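Local coordinates for acyl-CoA dehydrogenase domain protein Tcur3481 (Thermomonospora curvata, PDB 6WY9), which probably acts as an FAD-dependent acyl-CoA dehydrogenase, a flavoenzyme of the kind that oxidises acyl-CoA thioesters, at residues A16-I19 and F20-A24; R28-A31 and V32-S35; V230-G233 and V234-A238; G253-L256 and G257-Q260; A304-G307 and G308-V312. One frame throughout, in Å; residues are numbered along the deposited sequence.

Interaction 1: A16-I19 and F20-A24; sequences ARQI and FTDHA
Phe20 N bonds back to Ala16 O (2.8 Å, N-H...O 170°), one of the i to i-4 bonds that carry helix 5-23 into its last turn. The last of them is weak: His23 N lies 3.2 Å from Ile19 O, while Phe20 O accepts from both His23 N and Ala24 N, and Ala24 is the first residue to leave helical geometry. Among the side chains, Thr21 folds back on the helix. Its hydroxyl stands beside its own backbone N (chi1 -64°), which aims OG1 at the preceding turn, where Thr21 OG1 donates to Arg17 O over 2.6 Å. Thr21 N bonds to the same oxygen from the opposite face of the carbonyl plane, and Arg17 O is gripped twice; a threonine suits this exposed place because the backbone satisfies its hydroxyl. Phe20 lies on the buried side, the rim of its ring over a small neighbour: Phe20 CE2 is 3.9 Å from Ala16 CB. Beyond it the ring packs against Leu43 of helix 41-49 and Gln78 of helix 67-80, and Arg17 pairs with Glu77 of the latter. A serine in place of Phe20 would probably leave Ala16 CB and Leu43 without their aromatic cover and open a gap between the helices. Chemically this is an amphipathic helix end, its apolar side seated in the N-terminal helical domain and its threonine hydroxyl satisfied by Arg17 O.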
loop_
_atom_site.group_PDB
_atom_site.type_symbol
_atom_site.label_atom_id
_atom_site.label_comp_id
_atom_site.label_asym_id
_atom_site.label_seq_id
_atom_site.Cartn_x
_atom_site.Cartn_y
_atom_site.Cartn_z
ATOM N N ALA B 16 13.862 26.209 -20.579
ATOM C CA ALA B 16 13.379 24.893 -20.988
ATOM C C ALA B 16 11.858 24.853 -20.975
ATOM O O ALA B 16 11.228 24.334 -21.905
ATOM C CB ALA B 16 13.953 23.804 -20.086
ATOM N N ARG B 17 11.254 25.445 -19.954
ATOM C CA ARG B 17 9.802 25.445 -19.863
ATOM C C ARG B 17 9.169 26.116 -21.075
ATOM O O ARG B 17 8.173 25.623 -21.613
ATOM C CB ARG B 17 9.365 26.139 -18.582
ATOM C CG ARG B 17 7.867 26.174 -18.398
ATOM C CD ARG B 17 7.533 26.443 -16.915
ATOM N NE ARG B 17 7.832 25.293 -16.042
ATOM C CZ ARG B 17 8.009 25.345 -14.716
ATOM N NH1 ARG B 17 7.940 26.493 -14.052
ATOM N NH2 ARG B 17 8.268 24.237 -14.040
ATOM N N GLN B 18 9.725 27.252 -21.514
ATOM C CA GLN B 18 9.130 27.953 -22.643
ATOM C C GLN B 18 9.277 27.136 -23.915
ATOM O O GLN B 18 8.350 27.055 -24.732
ATOM C CB GLN B 18 9.788 29.319 -22.832
ATOM C CG GLN B 18 9.170 30.109 -23.982
ATOM C CD GLN B 18 7.736 30.529 -23.695
ATOM O OE1 GLN B 18 6.784 30.096 -24.369
ATOM N NE2 GLN B 18 7.569 31.362 -22.673
ATOM N N ILE B 19 10.458 26.552 -24.118
ATOM C CA ILE B 19 10.688 25.797 -25.342
ATOM C C ILE B 19 9.789 24.557 -25.369
ATOM O O ILE B 19 9.106 24.275 -26.367
ATOM C CB ILE B 19 12.184 25.468 -25.464
ATOM C CG1 ILE B 19 12.960 26.777 -25.713
ATOM C CG2 ILE B 19 12.502 24.367 -26.541
ATOM C CD1 ILE B 19 14.445 26.530 -25.698
ATOM N N PHE B 20 9.720 23.842 -24.243
ATOM C CA PHE B 20 8.878 22.651 -24.189
ATOM C C PHE B 20 7.412 23.015 -24.340
ATOM O O PHE B 20 6.653 22.297 -24.991
ATOM C CB PHE B 20 9.104 21.894 -22.873
ATOM C CG PHE B 20 10.424 21.162 -22.799
ATOM C CD1 PHE B 20 10.884 20.397 -23.867
ATOM C CD2 PHE B 20 11.190 21.207 -21.645
ATOM C CE1 PHE B 20 12.083 19.703 -23.792
ATOM C CE2 PHE B 20 12.396 20.514 -21.572
ATOM C CZ PHE B 20 12.844 19.770 -22.636
ATOM N N THR B 21 6.991 24.120 -23.723
ATOM C CA THR B 21 5.613 24.573 -23.830
ATOM C C THR B 21 5.243 24.927 -25.265
ATOM O O THR B 21 4.123 24.642 -25.712
ATOM C CB THR B 21 5.420 25.780 -22.930
ATOM O OG1 THR B 21 5.610 25.380 -21.571
ATOM C CG2 THR B 21 3.993 26.362 -23.111
ATOM N N ASP B 22 6.164 25.579 -25.992
ATOM C CA ASP B 22 5.897 25.927 -27.393
ATOM C C ASP B 22 5.809 24.706 -28.306
ATOM O O ASP B 22 5.187 24.788 -29.371
ATOM C CB ASP B 22 6.989 26.843 -27.951
ATOM C CG ASP B 22 6.968 28.211 -27.338
ATOM O OD1 ASP B 22 5.937 28.594 -26.759
ATOM O OD2 ASP B 22 7.992 28.912 -27.471
ATOM N N HIS B 23 6.456 23.591 -27.968
ATOM C CA HIS B 23 6.501 22.504 -28.944
ATOM C C HIS B 23 5.869 21.198 -28.494
ATOM O O HIS B 23 5.630 20.332 -29.341
ATOM C CB HIS B 23 7.953 22.267 -29.411
ATOM C CG HIS B 23 8.512 23.438 -30.158
ATOM N ND1 HIS B 23 7.862 24.004 -31.242
ATOM C CD2 HIS B 23 9.592 24.216 -29.922
ATOM C CE1 HIS B 23 8.534 25.065 -31.655
ATOM N NE2 HIS B 23 9.589 25.213 -30.874
ATOM N N ALA B 24 5.575 21.022 -27.211
ATOM C CA ALA B 24 4.944 19.792 -26.730
ATOM C C ALA B 24 3.435 19.987 -26.623
ATOM O O ALA B 24 2.829 20.018 -25.535
ATOM C CB ALA B 24 5.556 19.363 -25.395
#

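Interaction 2: R28-A31 and V32-S35; sequences RLRA and VETS
Arg30 curls round to meet Glu33 one turn later, and its chain can be followed atom by atom. CB already lies 4.0 Å from Glu33 OE1, on the way to the carboxylate. Bends at chi2 and chi3 (56° and 50°) fold the chain over, bringing Arg30 CD within 4.0 Å of Thr34 CG2, an apolar touch alongside the polar one. At NE comes the main bond: Arg30 NE donates to Glu33 OE1 over 2.6 Å, nearly straight, as part of a salt bridge. The oxygen lies in the guanidinium plane and offers its anti lone pair, the one turned away from OE2; the two flat groups are almost coplanar. Arg30 NH2 is also near Glu33 OE1, at 3.6 Å, but not bonded to it. At the tip, Arg30 NH1 pairs with Asp327, while Glu33 OE2 pairs with Arg332, so each charge has a second mate and the groups are held flat in a chain of alternating ions. Arg30 also offers its backbone carbonyl: Thr34 OG1 donates to Arg30 O at 2.9 Å. The hydroxyl of Ser35 does likewise for Val32 O, at 2.6 Å from Ser35 OG. Facing another way, Val32 CG2 sits over one face of the Arg28 guanidinium, 3.7 Å from Arg28 NE. Helix 26-33 thus rests with Leu29 and Val32 on Pro84; Arg30 and Glu33 tie it to helix 330-340 and the loop before it, and Arg28 to Asp40, just before helix 41-49.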
loop_
_atom_site.group_PDB
_atom_site.type_symbol
_atom_site.label_atom_id
_atom_site.label_comp_id
_atom_site.label_asym_id
_atom_site.label_seq_id
_atom_site.Cartn_x
_atom_site.Cartn_y
_atom_site.Cartn_z
ATOM N N ARG B 28 1.543 18.743 -32.002
ATOM C CA ARG B 28 2.917 18.313 -32.286
ATOM C C ARG B 28 3.236 16.951 -31.640
ATOM O O ARG B 28 3.948 16.127 -32.236
ATOM C CB ARG B 28 3.929 19.376 -31.838
ATOM C CG ARG B 28 5.420 18.966 -32.128
ATOM C CD ARG B 28 5.674 18.970 -33.632
ATOM N NE ARG B 28 7.101 18.896 -33.950
ATOM C CZ ARG B 28 7.577 18.772 -35.178
ATOM N NH1 ARG B 28 6.748 18.709 -36.211
ATOM N NH2 ARG B 28 8.889 18.715 -35.365
ATOM N N LEU B 29 2.687 16.672 -30.452
ATOM C CA LEU B 29 2.934 15.372 -29.836
ATOM C C LEU B 29 2.387 14.242 -30.704
ATOM O O LEU B 29 3.008 13.170 -30.828
ATOM C CB LEU B 29 2.318 15.321 -28.436
ATOM C CG LEU B 29 2.991 16.156 -27.343
ATOM C CD1 LEU B 29 2.255 15.982 -25.986
ATOM C CD2 LEU B 29 4.531 15.908 -27.235
ATOM N N ARG B 30 1.224 14.465 -31.312
ATOM C CA ARG B 30 0.627 13.460 -32.174
ATOM C C ARG B 30 1.456 13.271 -33.450
ATOM O O ARG B 30 1.708 12.138 -33.872
ATOM C CB ARG B 30 -0.817 13.872 -32.496
ATOM C CG ARG B 30 -1.479 12.959 -33.518
ATOM C CD ARG B 30 -1.445 11.495 -33.062
ATOM N NE ARG B 30 -1.920 11.294 -31.675
ATOM C CZ ARG B 30 -3.185 11.396 -31.267
ATOM N NH1 ARG B 30 -4.152 11.718 -32.125
ATOM N NH2 ARG B 30 -3.488 11.195 -29.987
ATOM N N ALA B 31 1.893 14.372 -34.062
ATOM C CA ALA B 31 2.774 14.289 -35.228
ATOM C C ALA B 31 4.043 13.511 -34.904
ATOM O O ALA B 31 4.486 12.662 -35.684
ATOM C CB ALA B 31 3.130 15.696 -35.709
ATOM N N VAL B 32 4.665 13.793 -33.760
ATOM C CA VAL B 32 5.955 13.162 -33.497
ATOM C C VAL B 32 5.764 11.690 -33.112
ATOM O O VAL B 32 6.519 10.810 -33.557
ATOM C CB VAL B 32 6.724 13.952 -32.420
ATOM C CG1 VAL B 32 7.960 13.128 -31.915
ATOM C CG2 VAL B 32 7.207 15.267 -33.025
ATOM N N GLU B 33 4.721 11.391 -32.341
ATOM C CA GLU B 33 4.559 10.021 -31.857
ATOM C C GLU B 33 4.055 9.073 -32.956
ATOM O O GLU B 33 3.999 7.866 -32.725
ATOM C CB GLU B 33 3.646 10.003 -30.612
ATOM C CG GLU B 33 2.169 10.198 -30.970
ATOM C CD GLU B 33 1.264 10.479 -29.761
ATOM O OE1 GLU B 33 0.071 10.879 -29.983
ATOM O OE2 GLU B 33 1.746 10.309 -28.607
ATOM N N THR B 34 3.702 9.577 -34.138
ATOM C CA THR B 34 3.378 8.742 -35.290
ATOM C C THR B 34 4.435 8.803 -36.388
ATOM O O THR B 34 4.197 8.299 -37.498
ATOM C CB THR B 34 2.019 9.137 -35.880
ATOM O OG1 THR B 34 2.036 10.533 -36.219
ATOM C CG2 THR B 34 0.911 8.858 -34.842
ATOM N N SER B 35 5.585 9.411 -36.123
ATOM C CA SER B 35 6.657 9.489 -37.111
ATOM C C SER B 35 7.526 8.235 -37.025
ATOM O O SER B 35 7.374 7.414 -36.120
ATOM C CB SER B 35 7.526 10.711 -36.844
ATOM O OG SER B 35 8.090 10.538 -35.548
#

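Interaction 3: V230-G233 and V234-A238; sequences VQLG and VASGA
Val230 O to Val234 N, at 2.8 Å, opens an unbroken run of i to i-4 bonds through the middle of helix 215-248. Gln231, Leu232 and Gly233 pass their carbonyls to Ala235, Ser236 and Gly237 in the same way, with N-H...O angles all above 160°. One of these oxygens serves two donors. Ser236 OG donates to Leu232 O at 2.9 Å, coming from above the carbonyl plane and not on a lone pair, while Ser236 N approaches from the opposite face at 3.0 Å. A chi1 of -64°, with OG anti to the carbonyl carbon, is what directs it to the turn before, and a serine fits here because its hydroxyl is satisfied by a carbonyl of its own helix. The same Ser236 OG lies 4.0 Å from Leu232 CD1. On another side Val230 CG1 touches Val234 CG2 at 4.2 Å, branched side chains meeting one turn apart by single methyls. Gln231 is the polar exception on the buried surface: its chain bends at chi2 until OE1 lies 4.1 Å from Val234 CB, buried with no hydrogen-bonding partner in the model, whereas NE2 is satisfied by Ala304 O and Gly337 O. The helix is enclosed on several sides. Leu232 and Ser236 pack on Ile273 of helix 260-288, Val230 and Gln231 lie against Ile340 of helix 330-340, Val230 also meets Leu75 of helix 67-80, and Ala238 reaches Thr315 of helix 295-319.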
loop_
_atom_site.group_PDB
_atom_site.type_symbol
_atom_site.label_atom_id
_atom_site.label_comp_id
_atom_site.label_asym_id
_atom_site.label_seq_id
_atom_site.Cartn_x
_atom_site.Cartn_y
_atom_site.Cartn_z
ATOM N N VAL B 230 13.422 12.779 -14.777
ATOM C CA VAL B 230 12.320 12.795 -15.745
ATOM C C VAL B 230 11.028 12.377 -15.051
ATOM O O VAL B 230 9.959 12.975 -15.245
ATOM C CB VAL B 230 12.634 11.857 -16.932
ATOM C CG1 VAL B 230 11.457 11.852 -17.947
ATOM C CG2 VAL B 230 13.982 12.218 -17.586
ATOM N N GLN B 231 11.116 11.335 -14.226
ATOM C CA GLN B 231 9.926 10.827 -13.567
ATOM C C GLN B 231 9.345 11.884 -12.650
ATOM O O GLN B 231 8.122 12.001 -12.511
ATOM C CB GLN B 231 10.259 9.559 -12.762
ATOM C CG GLN B 231 9.004 8.818 -12.228
ATOM C CD GLN B 231 8.352 7.985 -13.306
ATOM O OE1 GLN B 231 8.194 8.444 -14.447
ATOM N NE2 GLN B 231 7.972 6.744 -12.962
ATOM N N LEU B 232 10.205 12.591 -11.930
ATOM C CA LEU B 232 9.683 13.672 -11.102
ATOM C C LEU B 232 8.855 14.635 -11.951
ATOM O O LEU B 232 7.772 15.062 -11.532
ATOM C CB LEU B 232 10.836 14.413 -10.425
ATOM C CG LEU B 232 10.453 15.660 -9.591
ATOM C CD1 LEU B 232 9.486 15.299 -8.360
ATOM C CD2 LEU B 232 11.774 16.299 -9.127
ATOM N N GLY B 233 9.355 15.000 -13.144
ATOM C CA GLY B 233 8.616 15.928 -13.986
ATOM C C GLY B 233 7.329 15.313 -14.521
ATOM O O GLY B 233 6.268 15.954 -14.521
ATOM N N VAL B 234 7.386 14.044 -14.938
ATOM C CA VAL B 234 6.162 13.357 -15.357
ATOM C C VAL B 234 5.116 13.396 -14.247
ATOM O O VAL B 234 3.944 13.699 -14.488
ATOM C CB VAL B 234 6.458 11.905 -15.775
ATOM C CG1 VAL B 234 5.130 11.159 -16.044
ATOM C CG2 VAL B 234 7.391 11.892 -17.055
ATOM N N ALA B 235 5.499 13.021 -13.029
ATOM C CA ALA B 235 4.489 12.933 -11.972
ATOM C C ALA B 235 3.938 14.313 -11.638
ATOM O O ALA B 235 2.737 14.464 -11.391
ATOM C CB ALA B 235 5.076 12.280 -10.708
ATOM N N SER B 236 4.816 15.325 -11.596
ATOM C CA SER B 236 4.397 16.688 -11.309
ATOM C C SER B 236 3.408 17.183 -12.360
ATOM O O SER B 236 2.376 17.777 -12.030
ATOM C CB SER B 236 5.628 17.614 -11.265
ATOM O OG SER B 236 6.486 17.229 -10.195
ATOM N N GLY B 237 3.727 16.968 -13.635
ATOM C CA GLY B 237 2.832 17.426 -14.688
ATOM C C GLY B 237 1.509 16.687 -14.645
ATOM O O GLY B 237 0.449 17.291 -14.804
ATOM N N ALA B 238 1.556 15.370 -14.410
ATOM C CA ALA B 238 0.331 14.585 -14.303
ATOM C C ALA B 238 -0.553 15.116 -13.176
ATOM O O ALA B 238 -1.769 15.298 -13.343
ATOM C CB ALA B 238 0.682 13.102 -14.055
#

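Interaction 4: G253-L256 and G257-Q260; sequences GRPL and GTFQ. With FDA (dihydroflavine-adenine dinucleotide), chain C.
The Phe259 ring is sandwiched between Arg254 and the adenine of the bound dihydroflavine-adenine dinucleotide: the guanidinium lies on one face and the adenine amino group, FDA N6A, over the other. The first is a cation-pi stack, with Arg254 CZ 4.1 Å from the ring centroid and the planes 18° apart; on the second face Phe259 CE1 comes within 3.5 Å of FDA N6A. At the ring edge sits the backbone of Leu256. This tight turn leads from the small hairpin of strands 250-251 and 254-255, through a short 3-10 turn, to Phe259 at the N-cap position of helix 260-288, and it forms a wall of the flavin dinucleotide pocket. Thr258 positions the arginine. Its OG1 lies in the guanidinium plane, at the edge, and accepts from Arg254 NE over 3.1 Å. The same hydroxyl donates to Pro255 O at 2.8 Å, in the carbonyl plane, and Thr258 N adds a second bond to that oxygen from well above the plane. The NE bond and the stack together probably limit rotation of the guanidinium. Its charge would probably polarise the aromatic cloud that adenine meets on the far side. A flat, neutral phenylalanine suits a place between two other flat groups, and Pro255, its phi restrained by the ring, keeps the strand extended into the turn, with its CD 3.8 Å from Thr258 CG2. Next to the sandwich, Leu256 turns its isobutyl group to the ribose, with Leu256 CD1 3.4 Å from the ring oxygen FDA O4B.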
loop_
_atom_site.group_PDB
_atom_site.type_symbol
_atom_site.label_atom_id
_atom_site.label_comp_id
_atom_site.label_asym_id
_atom_site.label_seq_id
_atom_site.Cartn_x
_atom_site.Cartn_y
_atom_site.Cartn_z
ATOM N N GLY B 253 -23.613 17.503 -8.513
ATOM C CA GLY B 253 -23.793 18.911 -8.244
ATOM C C GLY B 253 -22.584 19.655 -7.694
ATOM O O GLY B 253 -22.742 20.801 -7.260
ATOM N N ARG B 254 -21.386 19.087 -7.735
ATOM C CA ARG B 254 -20.220 19.782 -7.197
ATOM C C ARG B 254 -18.957 19.294 -7.875
ATOM O O ARG B 254 -18.930 18.192 -8.444
ATOM C CB ARG B 254 -20.109 19.598 -5.670
ATOM C CG ARG B 254 -20.134 18.164 -5.139
ATOM C CD ARG B 254 -20.426 18.180 -3.603
ATOM N NE ARG B 254 -19.527 17.313 -2.839
ATOM C CZ ARG B 254 -19.933 16.337 -2.036
ATOM N NH1 ARG B 254 -21.226 16.105 -1.885
ATOM N NH2 ARG B 254 -19.051 15.600 -1.377
ATOM N N PRO B 255 -17.864 20.055 -7.814
ATOM C CA PRO B 255 -16.605 19.598 -8.402
ATOM C C PRO B 255 -16.142 18.270 -7.809
ATOM O O PRO B 255 -16.181 18.067 -6.588
ATOM C CB PRO B 255 -15.615 20.727 -8.062
ATOM C CG PRO B 255 -16.501 21.963 -7.922
ATOM C CD PRO B 255 -17.761 21.433 -7.256
ATOM N N LEU B 256 -15.673 17.368 -8.682
ATOM C CA LEU B 256 -15.030 16.148 -8.189
ATOM C C LEU B 256 -13.959 16.483 -7.156
ATOM O O LEU B 256 -13.732 15.722 -6.201
ATOM C CB LEU B 256 -14.397 15.370 -9.357
ATOM C CG LEU B 256 -15.371 14.759 -10.365
ATOM C CD1 LEU B 256 -14.605 13.932 -11.432
ATOM C CD2 LEU B 256 -16.395 13.865 -9.597
ATOM N N GLY B 257 -13.330 17.643 -7.309
ATOM C CA GLY B 257 -12.264 18.062 -6.427
ATOM C C GLY B 257 -12.701 18.285 -5.001
ATOM O O GLY B 257 -11.839 18.420 -4.123
ATOM N N THR B 258 -14.010 18.318 -4.740
ATOM C CA THR B 258 -14.487 18.516 -3.370
ATOM C C THR B 258 -14.692 17.206 -2.619
ATOM O O THR B 258 -14.946 17.251 -1.419
ATOM C CB THR B 258 -15.833 19.258 -3.325
ATOM O OG1 THR B 258 -16.821 18.416 -3.924
ATOM C CG2 THR B 258 -15.767 20.614 -4.086
ATOM N N PHE B 259 -14.615 16.050 -3.292
ATOM C CA PHE B 259 -14.831 14.778 -2.597
ATOM C C PHE B 259 -13.606 14.450 -1.775
ATOM O O PHE B 259 -12.487 14.524 -2.283
ATOM C CB PHE B 259 -15.138 13.651 -3.603
ATOM C CG PHE B 259 -16.559 13.752 -4.155
ATOM C CD1 PHE B 259 -17.635 13.211 -3.457
ATOM C CD2 PHE B 259 -16.824 14.465 -5.312
ATOM C CE1 PHE B 259 -18.946 13.352 -3.946
ATOM C CE2 PHE B 259 -18.135 14.614 -5.807
ATOM C CZ PHE B 259 -19.177 14.064 -5.125
ATOM N N GLN B 260 -13.810 14.058 -0.521
ATOM C CA GLN B 260 -12.660 13.783 0.351
ATOM C C GLN B 260 -11.738 12.703 -0.214
ATOM O O GLN B 260 -10.506 12.839 -0.150
ATOM C CB GLN B 260 -13.133 13.378 1.764
ATOM C CG GLN B 260 -11.983 13.375 2.739
ATOM C CD GLN B 260 -12.440 13.187 4.182
ATOM O OE1 GLN B 260 -13.261 12.329 4.459
ATOM N NE2 GLN B 260 -11.900 13.985 5.084
HETATM P PA FDA C . -16.408 10.812 -13.636
HETATM O O1A FDA C . -15.943 12.155 -14.100
HETATM O O2A FDA C . -17.858 10.635 -13.153
HETATM O O5B FDA C . -15.508 10.401 -12.262
HETATM C C5B FDA C . -14.151 10.446 -12.615
HETATM C C4B FDA C . -13.360 9.976 -11.381
HETATM O O4B FDA C . -13.849 10.829 -10.239
HETATM C C3B FDA C . -13.747 8.571 -10.914
HETATM O O3B FDA C . -12.978 7.589 -11.505
HETATM C C2B FDA C . -13.382 8.634 -9.441
HETATM O O2B FDA C . -11.926 8.653 -9.186
HETATM C C1B FDA C . -13.879 10.046 -9.003
HETATM N N9A FDA C . -15.208 10.065 -8.394
HETATM C C8A FDA C . -16.466 10.159 -9.022
HETATM N N7A FDA C . -17.464 10.216 -8.148
HETATM C C5A FDA C . -16.859 10.153 -6.912
HETATM C C6A FDA C . -17.403 10.142 -5.618
HETATM N N6A FDA C . -18.731 10.217 -5.409
HETATM N N1A FDA C . -16.595 10.063 -4.538
HETATM C C2A FDA C . -15.263 9.984 -4.829
HETATM N N3A FDA C . -14.595 9.974 -6.008
HETATM C C4A FDA C . -15.446 10.073 -7.041
HETATM N N1 FDA C . -20.440 3.597 -20.491
HETATM C C2 FDA C . -21.637 3.230 -21.142
HETATM O O2 FDA C . -22.692 3.864 -20.920
HETATM N N3 FDA C . -21.556 2.149 -22.012
HETATM C C4 FDA C . -20.374 1.422 -22.285
HETATM O O4 FDA C . -20.402 0.498 -23.087
HETATM C C4X FDA C . -19.201 1.866 -21.580
HETATM N N5 FDA C . -17.991 1.204 -21.796
HETATM C C5X FDA C . -16.830 1.884 -21.542
HETATM C C6 FDA C . -15.662 1.497 -22.089
HETATM C C7 FDA C . -14.489 2.246 -21.819
HETATM C C7M FDA C . -13.281 1.809 -22.420
HETATM C C8 FDA C . -14.495 3.320 -21.009
HETATM C C8M FDA C . -13.272 4.095 -20.717
HETATM C C9 FDA C . -15.687 3.702 -20.418
HETATM C C9A FDA C . -16.849 2.990 -20.699
HETATM N N10 FDA C . -18.069 3.359 -20.108
HETATM C C10 FDA C . -19.237 2.919 -20.738
HETATM C "C1'" FDA C . -18.123 4.609 -19.297
HETATM C "C2'" FDA C . -17.957 4.326 -17.778
HETATM O "O2'" FDA C . -19.066 3.748 -17.278
HETATM C "C3'" FDA C . -17.668 5.767 -17.157
HETATM O "O3'" FDA C . -16.389 6.231 -17.538
HETATM C "C4'" FDA C . -17.829 5.741 -15.644
HETATM O "O4'" FDA C . -19.179 5.577 -15.376
HETATM C "C5'" FDA C . -17.204 7.039 -15.063
HETATM O "O5'" FDA C . -17.930 8.121 -15.566
HETATM P P FDA C . -16.893 9.314 -15.994
HETATM O O1P FDA C . -15.994 8.703 -16.956
HETATM O O2P FDA C . -17.744 10.511 -16.389
HETATM O O3P FDA C . -15.955 9.709 -14.683
#

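Interaction 5: A304-G307 and G308-V312; sequences ADEG and GLNVV
This is a one-turn contact inside helix 295-319, where the stretch from Ala304 to Gly307 opens into a wider pi-type turn and Glu306 and Asn310 meet on its outer side. In that turn Ala304 O lies 3.6 Å from Leu309 N, and Asp305 O has Leu309 CB close by at 3.3 Å. Regular bonding follows, with Asn310 N donating to Glu306 O at 2.9 Å and Val311 N to Gly307 O. Gly308 suits its place, since a CB there would run into Ala304 O. Asn310 folds back toward the preceding turn (chi1 -69°), laying its amide over Glu306 O, almost at right angles to the Glu306 carboxylate. A water accepts from Asn310 ND2 at 3.0 Å; its link to Glu306 OE2 is modelled unusually short and is doubtful. ND2 also serves Glu272, and OD1 takes a bond from a basic side chain of another protein's chain. A leucine at Asn310 would probably leave that basic group and Glu272 without these partners. Val311 rests on Cys269 of helix 260-288 and on Ala235 of helix 215-248, which Val312 also meets through Val234; Leu309 lies on Lys338 of helix 330-340, and Asp305 and Glu306 on Ala347 of helix 347-362.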
loop_
_atom_site.group_PDB
_atom_site.type_symbol
_atom_site.label_atom_id
_atom_site.label_comp_id
_atom_site.label_asym_id
_atom_site.label_seq_id
_atom_site.Cartn_x
_atom_site.Cartn_y
_atom_site.Cartn_z
ATOM N N ALA B 304 11.206 7.013 -7.757
ATOM C CA ALA B 304 10.707 7.155 -9.129
ATOM C C ALA B 304 9.886 5.946 -9.536
ATOM O O ALA B 304 8.812 6.085 -10.142
ATOM C CB ALA B 304 11.886 7.315 -10.115
ATOM N N ASP B 305 10.414 4.747 -9.253
ATOM C CA ASP B 305 9.797 3.509 -9.724
ATOM C C ASP B 305 8.486 3.243 -9.009
ATOM O O ASP B 305 7.561 2.659 -9.588
ATOM C CB ASP B 305 10.709 2.302 -9.473
ATOM C CG ASP B 305 12.014 2.389 -10.218
ATOM O OD1 ASP B 305 12.070 3.122 -11.203
ATOM O OD2 ASP B 305 12.946 1.666 -9.806
ATOM N N GLU B 306 8.414 3.577 -7.723
ATOM C CA GLU B 306 7.243 3.203 -6.931
ATOM C C GLU B 306 6.317 4.399 -6.741
ATOM O O GLU B 306 5.135 4.337 -7.080
ATOM C CB GLU B 306 7.690 2.630 -5.569
ATOM C CG GLU B 306 6.555 2.204 -4.615
ATOM C CD GLU B 306 5.895 0.896 -5.044
ATOM O OE1 GLU B 306 6.553 0.052 -5.706
ATOM O OE2 GLU B 306 4.702 0.727 -4.722
ATOM N N GLY B 307 6.839 5.486 -6.196
ATOM C CA GLY B 307 6.033 6.697 -6.083
ATOM C C GLY B 307 5.589 7.247 -7.437
ATOM O O GLY B 307 4.413 7.561 -7.634
ATOM N N GLY B 308 6.517 7.348 -8.391
ATOM C CA GLY B 308 6.147 7.890 -9.701
ATOM C C GLY B 308 5.083 7.059 -10.395
ATOM O O GLY B 308 4.134 7.598 -10.983
ATOM N N LEU B 309 5.201 5.738 -10.297
ATOM C CA LEU B 309 4.199 4.867 -10.887
ATOM C C LEU B 309 2.882 4.985 -10.145
ATOM O O LEU B 309 1.819 4.980 -10.780
ATOM C CB LEU B 309 4.656 3.416 -10.884
ATOM C CG LEU B 309 3.777 2.483 -11.724
ATOM C CD1 LEU B 309 3.665 3.091 -13.183
ATOM C CD2 LEU B 309 4.422 1.124 -11.718
ATOM N N ASN B 310 2.913 5.083 -8.804
ATOM C CA ASN B 310 1.652 5.310 -8.085
ATOM C C ASN B 310 0.972 6.588 -8.572
ATOM O O ASN B 310 -0.240 6.600 -8.790
ATOM C CB ASN B 310 1.848 5.434 -6.576
ATOM C CG ASN B 310 2.242 4.146 -5.907
ATOM O OD1 ASN B 310 2.078 3.023 -6.446
ATOM N ND2 ASN B 310 2.700 4.300 -4.674
ATOM N N VAL B 311 1.722 7.688 -8.682
ATOM C CA VAL B 311 1.098 8.949 -9.092
ATOM C C VAL B 311 0.355 8.770 -10.414
ATOM O O VAL B 311 -0.819 9.133 -10.527
ATOM C CB VAL B 311 2.125 10.094 -9.187
ATOM C CG1 VAL B 311 1.436 11.391 -9.868
ATOM C CG2 VAL B 311 2.751 10.431 -7.781
ATOM N N VAL B 312 1.032 8.241 -11.448
ATOM C CA VAL B 312 0.354 8.199 -12.766
ATOM C C VAL B 312 -0.788 7.180 -12.800
ATOM O O VAL B 312 -1.702 7.335 -13.603
ATOM C CB VAL B 312 1.333 7.946 -13.940
ATOM C CG1 VAL B 312 2.376 9.148 -14.059
ATOM C CG2 VAL B 312 2.055 6.551 -13.865
HETATM O O HOH W 1 3.540 1.999 -3.012
#

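Overall arrangement
The five contacts follow one another along the chain without overlap. Interactions 1 and 2 lie on consecutive helices, 5-23 and 26-33, of the N-terminal helical region; their centres are about 15 Å apart and they touch where His23 O meets Arg28 CG. Interactions 3 and 5 sit on helices 215-248 and 295-319 of the C-terminal region, centres only about 9 Å apart, with Val234 and Val312 packed together, so the two long helices share one buried interface. Interaction 4 stands off at the flavin end, some 24 Å (centre to centre) from interaction 3, and leads into helix 260-288. The four helical contacts lie away from the ligand, but the helix of interaction 5 runs on to the flavin pocket at His317.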